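Local coordinates for protein glycoside hydrolase YxiA (Bacillus licheniformis, PDB 3LV4) that is a family 43 glycoside hydrolase that binds calcium and probably cleaves the arabinan backbone as an endo-1,5-alpha-L-arabinosidase, at residues A[92-97]-A[145-150]; A[102-107]-A[123-128]; A[332-337]-A[427-432]; A[360-365]-A[437-442]. All blocks are in the same frame, centred on the assembly; numbering follows the deposited sequence.

Interaction 1 (A[92-97]-A[145-150]); sequences YYNACR and NVVDPH
The flat carboxamide of Asn94 lies with one face against the backbone of Val147 and Asp148. Val147 CA sits almost squarely over it, 3.7 Å from Asn94 CG, and the N of Asp148 lies over the same face. At one end of the amide, Pro149 CD approaches obliquely, while the other end meets the isopropyl group of Val147, whose side chain crosses it at about a right angle. With chi1 at 53°, Asn94 CG stands between its own N and carbonyl carbon, which brings the amide over the 147-148 backbone. A glycine at this position would probably leave a gap over the 147-148 peptide and deprive Val147 and Pro149 of their shared partner. The Tyr92 side chain leads away, its OH hydrogen-bonding Gly180 O, while its CB packs on Pro149 CG at 3.6 Å. At the other end Cys96 SG lies 3.6 Å from Asn145 OD1, and Asn145 ND2 has hydrogen-bond partners in the hydroxyls of Ser103 and Ser126. Val146 O, 3.7 Å from Asn94 CB, is buried without a polar partner. The loop bends through an inverse gamma turn at Val146, closed by Val147 N to Asn145 O at 2.8 Å, and the Asp148 carboxylate lies close to Glu201 and His291. This fits the beta-propeller active site of family 43, where Asp148 is the predicted pKa modulator beside the predicted proton donor Glu201.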
loop_
_atom_site.group_PDB
_atom_site.type_symbol
_atom_site.label_atom_id
_atom_site.label_comp_id
_atom_site.label_asym_id
_atom_site.label_seq_id
_atom_site.Cartn_x
_atom_site.Cartn_y
_atom_site.Cartn_z
ATOM N N TYR A 92 -15.383 -7.625 -0.178
ATOM C CA TYR A 92 -15.331 -7.564 1.264
ATOM C C TYR A 92 -15.506 -6.105 1.657
ATOM O O TYR A 92 -14.590 -5.294 1.512
ATOM C CB TYR A 92 -14.016 -8.174 1.749
ATOM C CG TYR A 92 -13.990 -9.654 1.411
ATOM C CD1 TYR A 92 -14.398 -10.605 2.342
ATOM C CD2 TYR A 92 -13.638 -10.095 0.136
ATOM C CE1 TYR A 92 -14.410 -11.961 2.030
ATOM C CE2 TYR A 92 -13.653 -11.449 -0.187
ATOM C CZ TYR A 92 -14.037 -12.374 0.769
ATOM O OH TYR A 92 -14.071 -13.716 0.460
ATOM N N TYR A 93 -16.714 -5.774 2.111
ATOM C CA TYR A 93 -17.081 -4.396 2.393
ATOM C C TYR A 93 -17.107 -4.168 3.896
ATOM O O TYR A 93 -17.224 -5.117 4.681
ATOM C CB TYR A 93 -18.452 -4.073 1.784
ATOM C CG TYR A 93 -19.579 -4.848 2.428
ATOM C CD1 TYR A 93 -20.088 -4.469 3.665
ATOM C CD2 TYR A 93 -20.119 -5.969 1.812
ATOM C CE1 TYR A 93 -21.110 -5.182 4.270
ATOM C CE2 TYR A 93 -21.156 -6.683 2.402
ATOM C CZ TYR A 93 -21.641 -6.289 3.637
ATOM O OH TYR A 93 -22.661 -6.997 4.233
ATOM N N ASN A 94 -17.010 -2.905 4.300
ATOM C CA ASN A 94 -16.999 -2.580 5.718
ATOM C C ASN A 94 -17.371 -1.125 5.960
ATOM O O ASN A 94 -17.193 -0.264 5.090
ATOM C CB ASN A 94 -15.622 -2.899 6.322
ATOM C CG ASN A 94 -14.481 -2.243 5.559
ATOM O OD1 ASN A 94 -13.931 -2.809 4.607
ATOM N ND2 ASN A 94 -14.122 -1.050 5.971
ATOM N N ALA A 95 -17.920 -0.857 7.138
ATOM C CA ALA A 95 -18.214 0.507 7.547
ATOM C C ALA A 95 -17.743 0.681 8.982
ATOM O O ALA A 95 -17.682 -0.288 9.742
ATOM C CB ALA A 95 -19.697 0.804 7.432
ATOM N N CYS A 96 -17.402 1.911 9.339
ATOM C CA CYS A 96 -16.910 2.222 10.674
ATOM C C CYS A 96 -17.459 3.571 11.129
ATOM O O CYS A 96 -17.515 4.517 10.348
ATOM C CB CYS A 96 -15.376 2.252 10.671
ATOM S SG CYS A 96 -14.641 2.770 12.241
ATOM N N ARG A 97 -17.875 3.657 12.391
ATOM C CA ARG A 97 -18.430 4.902 12.916
ATOM C C ARG A 97 -17.475 6.080 12.759
ATOM O O ARG A 97 -17.909 7.215 12.566
ATOM C CB ARG A 97 -18.846 4.754 14.382
ATOM C CG ARG A 97 -19.719 5.906 14.864
ATOM C CD ARG A 97 -20.428 5.564 16.163
ATOM N NE ARG A 97 -19.486 5.172 17.204
ATOM C CZ ARG A 97 -19.811 4.461 18.280
ATOM N NH1 ARG A 97 -21.066 4.057 18.457
ATOM N NH2 ARG A 97 -18.884 4.148 19.176
ATOM N N ASN A 145 -10.041 -3.480 14.562
ATOM C CA ASN A 145 -11.161 -2.784 13.948
ATOM C C ASN A 145 -11.386 -3.543 12.646
ATOM O O ASN A 145 -10.450 -3.697 11.868
ATOM C CB ASN A 145 -10.768 -1.330 13.651
ATOM C CG ASN A 145 -11.937 -0.486 13.163
ATOM O OD1 ASN A 145 -11.761 0.657 12.707
ATOM N ND2 ASN A 145 -13.136 -1.032 13.265
ATOM N N VAL A 146 -12.600 -4.043 12.416
ATOM C CA VAL A 146 -12.836 -4.967 11.301
ATOM C C VAL A 146 -13.032 -4.258 9.957
ATOM O O VAL A 146 -14.111 -4.297 9.353
ATOM C CB VAL A 146 -13.984 -5.970 11.604
ATOM C CG1 VAL A 146 -13.629 -6.792 12.836
ATOM C CG2 VAL A 146 -15.326 -5.245 11.817
ATOM N N VAL A 147 -11.954 -3.633 9.489
ATOM C CA VAL A 147 -11.978 -2.869 8.255
ATOM C C VAL A 147 -10.731 -3.203 7.424
ATOM O O VAL A 147 -9.891 -4.006 7.844
ATOM C CB VAL A 147 -12.021 -1.346 8.547
ATOM C CG1 VAL A 147 -13.275 -0.993 9.341
ATOM C CG2 VAL A 147 -10.753 -0.894 9.310
ATOM N N ASP A 148 -10.624 -2.606 6.240
ATOM C CA ASP A 148 -9.416 -2.715 5.418
ATOM C C ASP A 148 -8.982 -4.144 5.064
ATOM O O ASP A 148 -7.817 -4.487 5.234
ATOM C CB ASP A 148 -8.235 -2.002 6.099
ATOM C CG ASP A 148 -8.412 -0.502 6.176
ATOM O OD1 ASP A 148 -9.496 0.006 5.801
ATOM O OD2 ASP A 148 -7.450 0.172 6.621
ATOM N N PRO A 149 -9.900 -4.968 4.535
ATOM C CA PRO A 149 -9.503 -6.324 4.143
ATOM C C PRO A 149 -8.706 -6.393 2.835
ATOM O O PRO A 149 -8.840 -5.538 1.955
ATOM C CB PRO A 149 -10.852 -7.012 3.924
ATOM C CG PRO A 149 -11.727 -5.876 3.411
ATOM C CD PRO A 149 -11.340 -4.728 4.310
ATOM N N HIS A 150 -7.874 -7.424 2.738
ATOM C CA HIS A 150 -7.338 -7.890 1.467
ATOM C C HIS A 150 -7.460 -9.405 1.440
ATOM O O HIS A 150 -6.844 -10.099 2.252
ATOM C CB HIS A 150 -5.873 -7.501 1.286
ATOM C CG HIS A 150 -5.263 -8.090 0.054
ATOM N ND1 HIS A 150 -3.931 -8.431 -0.032
ATOM C CD2 HIS A 150 -5.822 -8.424 -1.131
ATOM C CE1 HIS A 150 -3.692 -8.933 -1.234
ATOM N NE2 HIS A 150 -4.822 -8.942 -1.918
#

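Interaction 2 (A[102-107]-A[123-128]); sequences RSALGL and FLKSGM. With ACT (acetate ion), chain G.
Leu105, Leu124 and Phe123 form the apolar centre. The side chains of Leu105 and Leu124 run side by side and point the same way, their CD2 atoms 3.9 Å apart, and Leu105 CD2 also reaches Phe123 CZ at 3.9 Å. The Phe123 ring carries Leu105 O over one face, offset toward the rim, and turns its edge to Leu107 N. With CG wedged between its own N and carbonyl carbon (chi1 64°), the ring folds back over the neighbouring strand. Leu105 O is a shared acceptor, taking bonds in its carbonyl plane from Phe123 N at 2.9 Å and, longer, from Leu124 N at 3.3 Å. Two residues thus face one: a classic beta bulge in the antiparallel hairpin at the outer side of one four-stranded propeller blade. Beyond it Ser103 pairs with Ser126 through two backbone bonds. Ser126 OG lies 3.5 Å from Ser103 CB and bonds Pro101 O. At Gly127 the place a CB would need is taken by Arg102 CA, which with the positive phi suits glycine. At the polar edge, the guanidinium of Arg102 donates from NH1 to Gly127 O (3.1 Å, 153°), which lies in its plane but receives the bond from above the carbonyl plane. NH1 and NH2 together grip both oxygens of an acetate, probably from the crystallisation liquor and also bonded by Asp129 N, while NE bonds Trp70 O and the group makes a cation-pi contact with Trp70. A leucine in place of Arg102 is likely to leave Gly127 O without this donor, the acetate without its charged partner and Trp70 without this cation.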
loop_
_atom_site.group_PDB
_atom_site.type_symbol
_atom_site.label_atom_id
_atom_site.label_comp_id
_atom_site.label_asym_id
_atom_site.label_seq_id
_atom_site.Cartn_x
_atom_site.Cartn_y
_atom_site.Cartn_z
ATOM N N ARG A 102 -16.177 0.924 15.930
ATOM C CA ARG A 102 -17.518 0.384 15.815
ATOM C C ARG A 102 -17.746 0.064 14.353
ATOM O O ARG A 102 -18.124 0.942 13.580
ATOM C CB ARG A 102 -18.523 1.432 16.295
ATOM C CG ARG A 102 -19.983 1.038 16.168
ATOM C CD ARG A 102 -20.374 0.079 17.260
ATOM N NE ARG A 102 -21.797 -0.241 17.229
ATOM C CZ ARG A 102 -22.426 -0.873 18.214
ATOM N NH1 ARG A 102 -21.754 -1.233 19.302
ATOM N NH2 ARG A 102 -23.720 -1.134 18.115
ATOM N N SER A 103 -17.507 -1.189 13.971
ATOM C CA SER A 103 -17.475 -1.546 12.556
ATOM C C SER A 103 -18.072 -2.910 12.280
ATOM O O SER A 103 -18.137 -3.775 13.162
ATOM C CB SER A 103 -16.034 -1.521 12.029
ATOM O OG SER A 103 -15.385 -0.311 12.370
ATOM N N ALA A 104 -18.513 -3.086 11.043
ATOM C CA ALA A 104 -18.946 -4.384 10.553
ATOM C C ALA A 104 -18.247 -4.674 9.233
ATOM O O ALA A 104 -18.038 -3.767 8.420
ATOM C CB ALA A 104 -20.474 -4.425 10.381
ATOM N N LEU A 105 -17.879 -5.938 9.037
ATOM C CA LEU A 105 -17.226 -6.382 7.818
ATOM C C LEU A 105 -18.074 -7.498 7.212
ATOM O O LEU A 105 -18.408 -8.476 7.891
ATOM C CB LEU A 105 -15.813 -6.898 8.145
ATOM C CG LEU A 105 -14.974 -7.543 7.033
ATOM C CD1 LEU A 105 -14.484 -6.507 6.050
ATOM C CD2 LEU A 105 -13.789 -8.279 7.654
ATOM N N GLY A 106 -18.438 -7.352 5.945
ATOM C CA GLY A 106 -19.302 -8.330 5.309
ATOM C C GLY A 106 -18.867 -8.692 3.909
ATOM O O GLY A 106 -17.869 -8.168 3.404
ATOM N N LEU A 107 -19.630 -9.590 3.284
ATOM C CA LEU A 107 -19.327 -10.097 1.950
ATOM C C LEU A 107 -20.502 -9.850 1.015
ATOM O O LEU A 107 -21.641 -10.099 1.385
ATOM C CB LEU A 107 -19.043 -11.599 2.021
ATOM C CG LEU A 107 -18.874 -12.334 0.688
ATOM C CD1 LEU A 107 -17.621 -11.810 -0.055
ATOM C CD2 LEU A 107 -18.807 -13.852 0.916
ATOM N N PHE A 123 -19.915 -10.863 8.664
ATOM C CA PHE A 123 -19.262 -12.006 9.313
ATOM C C PHE A 123 -18.244 -11.621 10.392
ATOM O O PHE A 123 -17.731 -12.488 11.090
ATOM C CB PHE A 123 -18.648 -12.987 8.289
ATOM C CG PHE A 123 -17.535 -12.399 7.452
ATOM C CD1 PHE A 123 -16.215 -12.431 7.903
ATOM C CD2 PHE A 123 -17.804 -11.834 6.218
ATOM C CE1 PHE A 123 -15.188 -11.905 7.140
ATOM C CE2 PHE A 123 -16.775 -11.298 5.436
ATOM C CZ PHE A 123 -15.470 -11.334 5.892
ATOM N N LEU A 124 -17.971 -10.325 10.537
ATOM C CA LEU A 124 -17.107 -9.844 11.612
ATOM C C LEU A 124 -17.646 -8.508 12.117
ATOM O O LEU A 124 -18.116 -7.693 11.327
ATOM C CB LEU A 124 -15.666 -9.680 11.109
ATOM C CG LEU A 124 -14.481 -10.380 11.781
ATOM C CD1 LEU A 124 -14.763 -11.808 12.176
ATOM C CD2 LEU A 124 -13.236 -10.292 10.890
ATOM N N LYS A 125 -17.592 -8.297 13.433
ATOM C CA LYS A 125 -17.955 -7.006 14.015
ATOM C C LYS A 125 -16.924 -6.595 15.049
ATOM O O LYS A 125 -16.296 -7.451 15.673
ATOM C CB LYS A 125 -19.328 -7.073 14.698
ATOM C CG LYS A 125 -20.525 -7.099 13.759
ATOM C CD LYS A 125 -21.821 -7.251 14.571
ATOM C CE LYS A 125 -23.059 -7.035 13.721
ATOM N NZ LYS A 125 -24.300 -7.391 14.472
ATOM N N SER A 126 -16.751 -5.285 15.220
ATOM C CA SER A 126 -15.919 -4.755 16.294
ATOM C C SER A 126 -16.659 -3.611 16.971
ATOM O O SER A 126 -17.651 -3.093 16.435
ATOM C CB SER A 126 -14.556 -4.291 15.765
ATOM O OG SER A 126 -14.679 -3.395 14.679
ATOM N N GLY A 127 -16.199 -3.237 18.160
ATOM C CA GLY A 127 -16.765 -2.098 18.853
ATOM C C GLY A 127 -18.066 -2.382 19.580
ATOM O O GLY A 127 -18.727 -1.445 20.045
HETATM N N MSE A 128 -18.448 -3.656 19.668
HETATM C CA MSE A 128 -19.579 -4.043 20.509
HETATM C C MSE A 128 -19.220 -3.810 21.963
HETATM O O MSE A 128 -18.052 -3.927 22.352
HETATM C CB MSE A 128 -19.943 -5.527 20.321
HETATM C CG MSE A 128 -18.816 -6.514 20.696
HETATM SE SE MSE A 128 -17.613 -6.903 19.199
HETATM C CE MSE A 128 -18.803 -8.135 18.218
HETATM C C ACT G . -23.688 -3.509 21.137
HETATM O O ACT G . -24.442 -2.872 20.363
HETATM O OXT ACT G . -22.682 -2.894 21.542
HETATM C CH3 ACT G . -23.969 -4.931 21.533
#

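Interaction 3 (A[332-337]-A[427-432]); sequences WPVVAP and TFSALS
Val334 and Leu431 run past one another with opposed headings, CG1 of Val334 resting against Leu431 CD1 at 3.7 Å. The same methyl of Leu431 reaches Trp332 CB and sits 3.3 Å from Pro333 O. Next along, Ser429 points toward 332-337. Its OG, anti to the backbone N (chi1 180°), stands 3.5 Å from Val334 CB and donates a short bond of 2.7 Å to Val335 O, arriving from above the carbonyl plane. Pro337 lies obliquely across Thr427: its CD meets Thr427 OG1 at 3.5 Å, a hydroxyl bonded in turn to Leu414 O, and its CG meets Phe428 O. The two strands pass 6.2 Å apart at 135°, too far and too skewed for sheet pairing. Strand 333-335 is the edge of a four-stranded sheet of the catalytic part, whereas strand 423-432 belongs to the C-terminal lipocalin-like domain, and their facing side chains therefore make up part of the interface between domains. Its chemistry is mostly apolar, and the one hydroxyl-to-carbonyl bond satisfies Val335 O; Pro333 O, buried under a leucine methyl, has no polar partner, a cost presumably offset by the surrounding apolar packing.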
loop_
_atom_site.group_PDB
_atom_site.type_symbol
_atom_site.label_atom_id
_atom_site.label_comp_id
_atom_site.label_asym_id
_atom_site.label_seq_id
_atom_site.Cartn_x
_atom_site.Cartn_y
_atom_site.Cartn_z
ATOM N N TRP A 332 14.273 -7.138 -1.591
ATOM C CA TRP A 332 13.344 -6.125 -1.095
ATOM C C TRP A 332 12.874 -5.240 -2.255
ATOM O O TRP A 332 13.675 -4.849 -3.113
ATOM C CB TRP A 332 14.000 -5.276 0.006
ATOM C CG TRP A 332 14.197 -6.044 1.266
ATOM C CD1 TRP A 332 15.348 -6.654 1.690
ATOM C CD2 TRP A 332 13.203 -6.334 2.256
ATOM N NE1 TRP A 332 15.132 -7.281 2.898
ATOM C CE2 TRP A 332 13.824 -7.106 3.261
ATOM C CE3 TRP A 332 11.853 -6.007 2.395
ATOM C CZ2 TRP A 332 13.137 -7.558 4.389
ATOM C CZ3 TRP A 332 11.167 -6.459 3.522
ATOM C CH2 TRP A 332 11.812 -7.223 4.503
ATOM N N PRO A 333 11.573 -4.933 -2.296
ATOM C CA PRO A 333 11.069 -4.124 -3.410
ATOM C C PRO A 333 11.367 -2.649 -3.191
ATOM O O PRO A 333 11.280 -2.173 -2.060
ATOM C CB PRO A 333 9.553 -4.374 -3.367
ATOM C CG PRO A 333 9.265 -4.686 -1.922
ATOM C CD PRO A 333 10.508 -5.352 -1.369
ATOM N N VAL A 334 11.734 -1.944 -4.258
ATOM C CA VAL A 334 11.964 -0.504 -4.189
ATOM C C VAL A 334 10.982 0.189 -5.136
ATOM O O VAL A 334 10.651 -0.344 -6.200
ATOM C CB VAL A 334 13.430 -0.121 -4.526
ATOM C CG1 VAL A 334 14.406 -0.842 -3.587
ATOM C CG2 VAL A 334 13.759 -0.437 -5.985
ATOM N N VAL A 335 10.489 1.355 -4.732
ATOM C CA VAL A 335 9.525 2.089 -5.546
ATOM C C VAL A 335 10.252 3.014 -6.527
ATOM O O VAL A 335 11.095 3.818 -6.122
ATOM C CB VAL A 335 8.574 2.919 -4.648
ATOM C CG1 VAL A 335 7.455 3.570 -5.471
ATOM C CG2 VAL A 335 7.990 2.035 -3.558
ATOM N N ALA A 336 9.930 2.902 -7.814
ATOM C CA ALA A 336 10.445 3.851 -8.799
ATOM C C ALA A 336 9.991 5.253 -8.393
ATOM O O ALA A 336 8.858 5.429 -7.964
ATOM C CB ALA A 336 9.923 3.504 -10.186
ATOM N N PRO A 337 10.881 6.253 -8.496
ATOM C CA PRO A 337 10.516 7.583 -7.975
ATOM C C PRO A 337 9.363 8.281 -8.714
ATOM O O PRO A 337 8.660 9.081 -8.102
ATOM C CB PRO A 337 11.813 8.391 -8.128
ATOM C CG PRO A 337 12.916 7.341 -8.132
ATOM C CD PRO A 337 12.306 6.170 -8.872
ATOM N N THR A 427 16.691 7.447 -13.084
ATOM C CA THR A 427 16.396 7.424 -11.660
ATOM C C THR A 427 17.120 6.271 -10.983
ATOM O O THR A 427 17.589 5.348 -11.638
ATOM C CB THR A 427 14.875 7.291 -11.387
ATOM O OG1 THR A 427 14.449 5.939 -11.624
ATOM C CG2 THR A 427 14.081 8.247 -12.284
ATOM N N PHE A 428 17.222 6.342 -9.662
ATOM C CA PHE A 428 17.562 5.177 -8.873
ATOM C C PHE A 428 16.703 5.177 -7.619
ATOM O O PHE A 428 16.206 6.218 -7.196
ATOM C CB PHE A 428 19.066 5.111 -8.536
ATOM C CG PHE A 428 19.560 6.231 -7.663
ATOM C CD1 PHE A 428 19.392 6.183 -6.287
ATOM C CD2 PHE A 428 20.234 7.314 -8.217
ATOM C CE1 PHE A 428 19.867 7.208 -5.472
ATOM C CE2 PHE A 428 20.716 8.341 -7.413
ATOM C CZ PHE A 428 20.525 8.290 -6.036
ATOM N N SER A 429 16.511 3.998 -7.045
ATOM C CA SER A 429 15.709 3.860 -5.840
ATOM C C SER A 429 16.338 2.741 -5.044
ATOM O O SER A 429 16.556 1.657 -5.577
ATOM C CB SER A 429 14.261 3.512 -6.188
ATOM O OG SER A 429 13.473 3.375 -5.012
ATOM N N ALA A 430 16.664 3.001 -3.784
ATOM C CA ALA A 430 17.420 2.021 -3.012
ATOM C C ALA A 430 17.005 1.984 -1.542
ATOM O O ALA A 430 16.350 2.905 -1.049
ATOM C CB ALA A 430 18.925 2.289 -3.143
ATOM N N LEU A 431 17.404 0.915 -0.852
ATOM C CA LEU A 431 17.018 0.690 0.536
ATOM C C LEU A 431 18.207 0.220 1.349
ATOM O O LEU A 431 19.050 -0.520 0.846
ATOM C CB LEU A 431 15.939 -0.398 0.618
ATOM C CG LEU A 431 14.514 -0.095 0.129
ATOM C CD1 LEU A 431 13.700 -1.383 0.010
ATOM C CD2 LEU A 431 13.816 0.887 1.068
ATOM N N SER A 432 18.256 0.638 2.610
ATOM C CA SER A 432 19.237 0.135 3.566
ATOM C C SER A 432 18.626 -0.961 4.434
ATOM O O SER A 432 17.399 -1.080 4.537
ATOM C CB SER A 432 19.676 1.261 4.495
ATOM O OG SER A 432 18.573 1.673 5.289
#

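Interaction 4 (A[360-365]-A[437-442]); sequences VRHGKD and AVWGSS
Strands 360-363 and 437-442 run antiparallel, 4.9 Å apart at 164°, with Val360 and Trp439 exchanging two nearly straight backbone bonds of 2.9 Å and, two residues on from Val360, His362 N donating to Ala437 O at 3.0 Å. Among the side chains, His362 meets Trp439 in a T-shaped (edge-to-face) stack, the planes at 75°. The imidazole edge drops onto the indole face, NE2 standing 3.2 Å from Trp439 CD2 and 3.3 Å from Trp439 CE2, over the bond that the two indole rings share. His362 CG lies anti to the carbonyl carbon (chi1 -65°), which turns the ring toward the Trp439 indole. CG1 of Val360, from the same strand, rests over one imidazole face near its rim, and CD2 of His362 packs 4.0 Å from Ala437 CB. The imidazole is thus held by a methyl on its flat side and by the indole at its edge. On the other sheet face, the Arg361 side chain passes at a slant over Val438, Arg361 CG to Val438 CG1 3.8 Å, while the guanidinium reaches out to a salt bridge with Asp405. Past His362 the strands part, and two waters fill in: water 1 joins Gly363 O to Ala437 N, and water 2 joins Gly363 N to Ala437 O, which thereby takes a second bond. The positive phi of Gly363 accompanies this divergence. Within the lipocalin-like domain, strand 437-442 lies between strands 355-363 and 423-432; Val360 and Trp439 face strand 272-280 of the catalytic part, where they touch Phe278 and Met275, and Trp439 also touches Pro337.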
loop_
_atom_site.group_PDB
_atom_site.type_symbol
_atom_site.label_atom_id
_atom_site.label_comp_id
_atom_site.label_asym_id
_atom_site.label_seq_id
_atom_site.Cartn_x
_atom_site.Cartn_y
_atom_site.Cartn_z
ATOM N N VAL A 360 16.117 12.368 -2.723
ATOM C CA VAL A 360 15.151 12.389 -1.626
ATOM C C VAL A 360 15.519 11.285 -0.650
ATOM O O VAL A 360 15.701 10.137 -1.046
ATOM C CB VAL A 360 13.695 12.153 -2.102
ATOM C CG1 VAL A 360 12.766 12.014 -0.897
ATOM C CG2 VAL A 360 13.235 13.293 -3.004
ATOM N N ARG A 361 15.663 11.648 0.620
ATOM C CA ARG A 361 15.916 10.679 1.676
ATOM C C ARG A 361 14.653 10.584 2.520
ATOM O O ARG A 361 14.335 11.494 3.297
ATOM C CB ARG A 361 17.123 11.105 2.516
ATOM C CG ARG A 361 18.470 10.850 1.823
ATOM C CD ARG A 361 19.625 11.471 2.601
ATOM N NE ARG A 361 19.711 12.889 2.291
ATOM C CZ ARG A 361 20.494 13.762 2.915
ATOM N NH1 ARG A 361 21.275 13.373 3.920
ATOM N NH2 ARG A 361 20.483 15.034 2.535
ATOM N N HIS A 362 13.914 9.493 2.345
ATOM C CA HIS A 362 12.605 9.356 2.998
ATOM C C HIS A 362 12.702 9.103 4.500
ATOM O O HIS A 362 11.750 9.360 5.234
ATOM C CB HIS A 362 11.773 8.265 2.322
ATOM C CG HIS A 362 11.402 8.579 0.904
ATOM N ND1 HIS A 362 10.340 9.398 0.570
ATOM C CD2 HIS A 362 11.948 8.176 -0.268
ATOM C CE1 HIS A 362 10.246 9.475 -0.745
ATOM N NE2 HIS A 362 11.216 8.750 -1.278
ATOM N N GLY A 363 13.848 8.601 4.954
ATOM C CA GLY A 363 14.048 8.354 6.375
ATOM C C GLY A 363 13.220 7.196 6.907
ATOM O O GLY A 363 12.681 6.394 6.143
ATOM N N LYS A 364 13.126 7.088 8.226
ATOM C CA LYS A 364 12.401 5.962 8.823
ATOM C C LYS A 364 11.349 6.401 9.840
ATOM O O LYS A 364 10.752 5.565 10.522
ATOM C CB LYS A 364 13.369 4.932 9.435
ATOM C CG LYS A 364 13.427 3.611 8.663
ATOM C CD LYS A 364 12.159 2.777 8.861
ATOM C CE LYS A 364 12.199 1.938 10.144
ATOM N NZ LYS A 364 12.979 0.653 10.003
ATOM N N ASP A 365 11.103 7.708 9.912
ATOM C CA ASP A 365 10.128 8.244 10.850
ATOM C C ASP A 365 8.696 8.211 10.312
ATOM O O ASP A 365 8.466 8.001 9.118
ATOM C CB ASP A 365 10.494 9.677 11.270
ATOM C CG ASP A 365 10.758 10.615 10.072
ATOM O OD1 ASP A 365 10.719 10.169 8.898
ATOM O OD2 ASP A 365 11.016 11.819 10.318
ATOM N N ALA A 437 14.553 4.546 2.630
ATOM C CA ALA A 437 14.655 4.612 1.174
ATOM C C ALA A 437 15.315 5.891 0.691
ATOM O O ALA A 437 15.064 6.970 1.228
ATOM C CB ALA A 437 13.267 4.507 0.554
ATOM N N VAL A 438 16.135 5.775 -0.348
ATOM C CA VAL A 438 16.637 6.951 -1.050
ATOM C C VAL A 438 16.207 6.887 -2.518
ATOM O O VAL A 438 16.215 5.813 -3.129
ATOM C CB VAL A 438 18.176 7.091 -0.931
ATOM C CG1 VAL A 438 18.567 7.273 0.533
ATOM C CG2 VAL A 438 18.889 5.881 -1.540
ATOM N N TRP A 439 15.813 8.032 -3.069
ATOM C CA TRP A 439 15.432 8.128 -4.475
ATOM C C TRP A 439 16.302 9.164 -5.139
ATOM O O TRP A 439 16.562 10.219 -4.564
ATOM C CB TRP A 439 14.002 8.647 -4.622
ATOM C CG TRP A 439 12.905 7.700 -4.276
ATOM C CD1 TRP A 439 13.014 6.402 -3.852
ATOM C CD2 TRP A 439 11.510 7.984 -4.356
ATOM N NE1 TRP A 439 11.758 5.866 -3.654
ATOM C CE2 TRP A 439 10.821 6.819 -3.959
ATOM C CE3 TRP A 439 10.774 9.121 -4.709
ATOM C CZ2 TRP A 439 9.428 6.758 -3.919
ATOM C CZ3 TRP A 439 9.393 9.058 -4.663
ATOM C CH2 TRP A 439 8.735 7.883 -4.275
ATOM N N GLY A 440 16.713 8.888 -6.369
ATOM C CA GLY A 440 17.436 9.872 -7.155
ATOM C C GLY A 440 16.722 10.080 -8.475
ATOM O O GLY A 440 16.201 9.124 -9.069
ATOM N N SER A 441 16.684 11.327 -8.931
ATOM C CA SER A 441 16.141 11.643 -10.251
ATOM C C SER A 441 17.095 12.624 -10.913
ATOM O O SER A 441 17.410 13.668 -10.342
ATOM C CB SER A 441 14.731 12.234 -10.138
ATOM O OG SER A 441 14.109 12.341 -11.405
ATOM N N SER A 442 17.564 12.287 -12.108
ATOM C CA SER A 442 18.696 13.003 -12.699
ATOM C C SER A 442 18.339 14.411 -13.149
ATOM O O SER A 442 17.208 14.674 -13.574
ATOM C CB SER A 442 19.270 12.225 -13.891
ATOM O OG SER A 442 18.334 12.186 -14.961
HETATM O O HOH W 1 12.251 5.502 3.648
HETATM O O HOH W 2 16.298 7.795 3.624
#

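Overall arrangement
Following the chain from the N terminus, interaction 1 opens first at 92-97 and closes at 145-150, and interaction 2, a hairpin between 102-107 and 123-128, is nested inside that loop. The two touch, since strands 89-96 and 103-110 are neighbours in one sheet, and together they join a propeller blade to the loop carrying Asp148. Interactions 3 and 4 come later and cross: 332-337 opens, 360-365 follows, then 427-432 and 437-442 close them in turn. They meet through the adjacent strands 423-432 and 437-442, one contact joining the C-terminal domain to the catalytic part, the other within that domain. The two pairs occupy opposite sides of the chain's centre.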